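Local coordinates for Serine/threonine-protein kinase PknE (Mycobacterium tuberculosis, PDB 2H34), which transfers phosphate from ATP to serine and threonine residues of proteins, in a bacterium that probably relies on it for survival in the host during infection, at residues R158-P162 with E163-V167; N117-L121 with A122-R126. All blocks are in the same frame, centred on the assembly; numbering follows the deposited sequence.

Interaction 1 of 2, residues R158-P162 with E163-V167; sequences RDVKP and ENILV
The flat end groups of Asn164 and Glu163 both turn back on Lys161, the carboxylate also lying beside the ring of Pro162. Lys161 CB and Pro162 CD approach one face of the Glu163 carboxylate obliquely, from the same side, with OE2 3.5 Å from Pro162 CD. At its edge, OE1 offers the anti lone pair, the one away from OE2, to Lys161 NZ in a salt bridge of 3.2 Å. A chain bent at chi2 (85°) folds the carboxylate back beside the proline instead of extending it. The lysine is bent too, at three successive torsions, and its chain crosses that of Glu163 at about a right angle. Lys161 CB sits off the plane and past the oxygen end of the Asn164 amide, 3.2 Å from OD1, and the same OD1 accepts Lys161 N at 3.1 Å. That bond is far from straight, 136° at the hydrogen, and the donor is somewhat tilted from the amide plane. At the other end ND2 makes a weak bond to Phe178 O, so the amide is tied at both ends. The backbone here winds through a short 3-10 turn: Asn164 N is bonded to Lys161 O at 2.7 Å and Ile165 N to Pro162 O at 3.0 Å. Val160 CG1 also packs against Ile165 CD1 at 4.2 Å, both side chains resting on helix 133-152 as well. Asp159, the predicted proton acceptor, stands just before this valine and is salt-bridged to Arg206. That aspartate and the sequence, which carries the RDxKPxN part of the HRDxKPxN signature, mark the segment as the catalytic loop of a protein kinase.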
loop_
_atom_site.group_PDB
_atom_site.type_symbol
_atom_site.label_atom_id
_atom_site.label_comp_id
_atom_site.label_asym_id
_atom_site.label_seq_id
_atom_site.Cartn_x
_atom_site.Cartn_y
_atom_site.Cartn_z
ATOM N N ARG A 158 -4.293 7.121 -3.194
ATOM C CA ARG A 158 -4.350 7.085 -4.655
ATOM C C ARG A 158 -3.851 5.775 -5.272
ATOM O O ARG A 158 -3.995 5.585 -6.481
ATOM C CB ARG A 158 -3.580 8.264 -5.250
ATOM C CG ARG A 158 -4.437 9.485 -5.504
ATOM C CD ARG A 158 -3.601 10.618 -6.078
ATOM N NE ARG A 158 -4.181 11.926 -5.775
ATOM C CZ ARG A 158 -3.484 12.983 -5.370
ATOM N NH1 ARG A 158 -2.164 12.897 -5.211
ATOM N NH2 ARG A 158 -4.108 14.124 -5.108
ATOM N N ASP A 159 -3.261 4.888 -4.460
ATOM C CA ASP A 159 -2.661 3.648 -4.970
ATOM C C ASP A 159 -2.004 2.773 -3.912
ATOM O O ASP A 159 -2.006 3.087 -2.718
ATOM C CB ASP A 159 -1.585 3.982 -5.987
ATOM C CG ASP A 159 -0.502 4.833 -5.398
ATOM O OD1 ASP A 159 -0.211 4.654 -4.193
ATOM O OD2 ASP A 159 0.033 5.695 -6.136
ATOM N N VAL A 160 -1.415 1.676 -4.382
ATOM C CA VAL A 160 -0.721 0.717 -3.537
ATOM C C VAL A 160 0.479 0.216 -4.324
ATOM O O VAL A 160 0.372 -0.031 -5.536
ATOM C CB VAL A 160 -1.592 -0.521 -3.213
ATOM C CG1 VAL A 160 -1.280 -1.041 -1.823
ATOM C CG2 VAL A 160 -3.063 -0.209 -3.317
ATOM N N LYS A 161 1.617 0.082 -3.642
ATOM C CA LYS A 161 2.783 -0.581 -4.198
ATOM C C LYS A 161 3.052 -1.754 -3.271
ATOM O O LYS A 161 2.808 -1.642 -2.070
ATOM C CB LYS A 161 3.989 0.360 -4.173
ATOM C CG LYS A 161 3.891 1.584 -5.068
ATOM C CD LYS A 161 4.511 2.846 -4.417
ATOM C CE LYS A 161 5.976 3.071 -4.793
ATOM N NZ LYS A 161 6.923 2.501 -3.801
ATOM N N PRO A 162 3.562 -2.880 -3.807
ATOM C CA PRO A 162 4.017 -3.996 -2.964
ATOM C C PRO A 162 5.033 -3.552 -1.917
ATOM O O PRO A 162 5.105 -4.116 -0.823
ATOM C CB PRO A 162 4.676 -4.933 -3.966
ATOM C CG PRO A 162 3.970 -4.649 -5.245
ATOM C CD PRO A 162 3.711 -3.182 -5.239
ATOM N N GLU A 163 5.799 -2.526 -2.266
ATOM C CA GLU A 163 6.773 -1.913 -1.386
ATOM C C GLU A 163 6.075 -1.160 -0.237
ATOM O O GLU A 163 6.732 -0.650 0.662
ATOM C CB GLU A 163 7.672 -0.980 -2.202
ATOM C CG GLU A 163 8.270 -1.617 -3.513
ATOM C CD GLU A 163 7.338 -1.560 -4.777
ATOM O OE1 GLU A 163 6.849 -0.455 -5.128
ATOM O OE2 GLU A 163 7.121 -2.612 -5.448
ATOM N N ASN A 164 4.743 -1.107 -0.262
ATOM C CA ASN A 164 3.961 -0.488 0.814
ATOM C C ASN A 164 3.241 -1.543 1.624
ATOM O O ASN A 164 2.350 -1.234 2.432
ATOM C CB ASN A 164 2.893 0.447 0.241
ATOM C CG ASN A 164 3.471 1.632 -0.490
ATOM O OD1 ASN A 164 3.014 1.975 -1.592
ATOM N ND2 ASN A 164 4.476 2.277 0.110
ATOM N N ILE A 165 3.603 -2.797 1.365
ATOM C CA ILE A 165 2.956 -3.944 1.975
ATOM C C ILE A 165 4.011 -4.714 2.771
ATOM O O ILE A 165 5.019 -5.167 2.222
ATOM C CB ILE A 165 2.283 -4.834 0.907
ATOM C CG1 ILE A 165 1.184 -4.056 0.195
ATOM C CG2 ILE A 165 1.697 -6.083 1.529
ATOM C CD1 ILE A 165 0.634 -4.734 -1.050
ATOM N N LEU A 166 3.765 -4.843 4.069
ATOM C CA LEU A 166 4.717 -5.413 4.998
ATOM C C LEU A 166 4.141 -6.676 5.594
ATOM O O LEU A 166 3.113 -6.632 6.269
ATOM C CB LEU A 166 5.018 -4.405 6.107
ATOM C CG LEU A 166 6.151 -4.712 7.101
ATOM C CD1 LEU A 166 7.515 -4.754 6.409
ATOM C CD2 LEU A 166 6.145 -3.695 8.241
ATOM N N VAL A 167 4.804 -7.799 5.353
ATOM C CA VAL A 167 4.272 -9.088 5.770
ATOM C C VAL A 167 4.997 -9.566 7.033
ATOM O O VAL A 167 6.212 -9.729 7.038
ATOM C CB VAL A 167 4.343 -10.103 4.613
ATOM C CG1 VAL A 167 3.812 -11.442 5.015
ATOM C CG2 VAL A 167 3.532 -9.591 3.468
#

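Interaction 2 of 2, residues N117-L121 with A122-R126; sequences NGVDL and AAMLR
Met124, deposited as selenomethionine, runs back over the start of its own helix to reach Val119. Its CB lies 3.4 Å from Leu121 O. The next atom, CG, stands opposite the carbonyl carbon and beside the backbone N (chi1 -63°), which directs it toward the preceding strand; there it lies 3.3 Å from Asp120 O and meets Val119 CG2 at 3.7 Å, the two side chains crossing at about a right angle. Beyond CG the bends at chi2 and chi3 carry SE away from the valine and CE round to the side of Leu121, although the exact placing of that methyl is doubtful. Ala123, on the next position back, sets its CB 3.7 Å from Asp120 CB and also touches the flank of Val119. Leu121 meets the following turn through its branch point, CG lying 3.9 Å from Leu125 CD1. The backbone is that of a first helical turn. Met124 N points almost straight at Asp120 O, 2.8 Å away with 176° at the hydrogen, and Leu125 N repeats the bond to Leu121 O over the same 2.8 Å. Asp120 is at the N-cap position, where its O takes the bond from Met124 N, while its carboxylate makes no capping bond. In this way strand 119-120 passes directly into helix 121-128, the short helix that follows the hinge in protein kinases. Met124 rests on helix 133-152 through Arg135 and Ile139 and on Val167 of the adjacent strand, while Leu121 touches Ile165 and, on helix 217-230, Val224 and Cys228.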
loop_
_atom_site.group_PDB
_atom_site.type_symbol
_atom_site.label_atom_id
_atom_site.label_comp_id
_atom_site.label_asym_id
_atom_site.label_seq_id
_atom_site.Cartn_x
_atom_site.Cartn_y
_atom_site.Cartn_z
ATOM N N ASN A 117 7.859 -5.676 12.305
ATOM C CA ASN A 117 8.829 -6.535 11.652
ATOM C C ASN A 117 8.236 -7.181 10.416
ATOM O O ASN A 117 7.022 -7.283 10.280
ATOM C CB ASN A 117 9.232 -7.643 12.606
ATOM C CG ASN A 117 10.352 -7.237 13.543
ATOM O OD1 ASN A 117 10.301 -6.194 14.208
ATOM N ND2 ASN A 117 11.381 -8.082 13.609
ATOM N N GLY A 118 9.091 -7.656 9.524
ATOM C CA GLY A 118 8.624 -8.365 8.343
ATOM C C GLY A 118 9.309 -7.892 7.083
ATOM O O GLY A 118 10.258 -7.114 7.144
ATOM N N VAL A 119 8.826 -8.369 5.941
ATOM C CA VAL A 119 9.428 -8.054 4.651
ATOM C C VAL A 119 8.384 -7.458 3.708
ATOM O O VAL A 119 7.193 -7.736 3.859
ATOM C CB VAL A 119 10.095 -9.304 4.001
ATOM C CG1 VAL A 119 11.351 -9.675 4.744
ATOM C CG2 VAL A 119 9.146 -10.487 3.963
ATOM N N ASP A 120 8.840 -6.626 2.765
ATOM C CA ASP A 120 8.035 -6.138 1.642
ATOM C C ASP A 120 7.483 -7.290 0.865
ATOM O O ASP A 120 8.146 -8.312 0.692
ATOM C CB ASP A 120 8.887 -5.393 0.609
ATOM C CG ASP A 120 9.587 -4.199 1.166
ATOM O OD1 ASP A 120 9.645 -4.032 2.401
ATOM O OD2 ASP A 120 10.096 -3.420 0.344
ATOM N N LEU A 121 6.289 -7.091 0.329
ATOM C CA LEU A 121 5.786 -7.969 -0.697
ATOM C C LEU A 121 6.772 -7.933 -1.887
ATOM O O LEU A 121 7.127 -8.975 -2.451
ATOM C CB LEU A 121 4.376 -7.539 -1.083
ATOM C CG LEU A 121 3.572 -8.417 -2.042
ATOM C CD1 LEU A 121 3.523 -9.860 -1.590
ATOM C CD2 LEU A 121 2.165 -7.862 -2.189
ATOM N N ALA A 122 7.246 -6.733 -2.226
ATOM C CA ALA A 122 8.337 -6.558 -3.184
ATOM C C ALA A 122 9.546 -7.447 -2.860
ATOM O O ALA A 122 10.073 -8.105 -3.748
ATOM C CB ALA A 122 8.746 -5.109 -3.246
ATOM N N ALA A 123 9.966 -7.482 -1.597
ATOM C CA ALA A 123 11.075 -8.345 -1.181
ATOM C C ALA A 123 10.736 -9.830 -1.275
ATOM O O ALA A 123 11.532 -10.602 -1.798
ATOM C CB ALA A 123 11.561 -7.990 0.237
HETATM N N MSE A 124 9.569 -10.226 -0.762
HETATM C CA MSE A 124 9.068 -11.595 -0.936
HETATM C C MSE A 124 9.145 -12.052 -2.391
HETATM O O MSE A 124 9.796 -13.042 -2.698
HETATM C CB MSE A 124 7.611 -11.723 -0.505
HETATM C CG MSE A 124 7.331 -11.467 0.933
HETATM SE SE MSE A 124 5.835 -12.545 1.664
HETATM C CE MSE A 124 4.394 -12.076 0.486
ATOM N N LEU A 125 8.465 -11.331 -3.277
ATOM C CA LEU A 125 8.299 -11.782 -4.648
ATOM C C LEU A 125 9.636 -12.070 -5.300
ATOM O O LEU A 125 9.812 -13.138 -5.898
ATOM C CB LEU A 125 7.475 -10.782 -5.467
ATOM C CG LEU A 125 6.000 -10.723 -5.039
ATOM C CD1 LEU A 125 5.334 -9.391 -5.377
ATOM C CD2 LEU A 125 5.194 -11.902 -5.591
ATOM N N ARG A 126 10.575 -11.128 -5.154
ATOM C CA ARG A 126 11.950 -11.286 -5.644
ATOM C C ARG A 126 12.562 -12.574 -5.129
ATOM O O ARG A 126 13.189 -13.309 -5.887
ATOM C CB ARG A 126 12.842 -10.119 -5.211
ATOM C CG ARG A 126 12.579 -8.815 -5.927
ATOM C CD ARG A 126 13.743 -7.840 -5.829
ATOM N NE ARG A 126 14.298 -7.726 -4.483
ATOM C CZ ARG A 126 13.948 -6.827 -3.563
ATOM N NH1 ARG A 126 13.013 -5.914 -3.799
ATOM N NH2 ARG A 126 14.549 -6.855 -2.379
#

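Overall arrangement
The two local turns, their centres about 10 Å apart, are joined through one small antiparallel sheet in which strand 119-120 borders strand 165-167. Val167 N and Val119 O, 2.8 Å apart, and Ile165 O and Leu121 N, 3.0 Å apart, are probable hydrogen bonds across it. Side chains continue the seam, Glu163 CG meeting Ala122 CB at 3.5 Å. The catalytic loop of interaction 1, with the predicted proton acceptor Asp159, lies next to the start of the post-hinge helix in interaction 2. Both lie near the predicted ATP-binding residues: the Asn164 side chain is about 8 Å from Gly45, and that of Asp120 about 9 Å from Gly43.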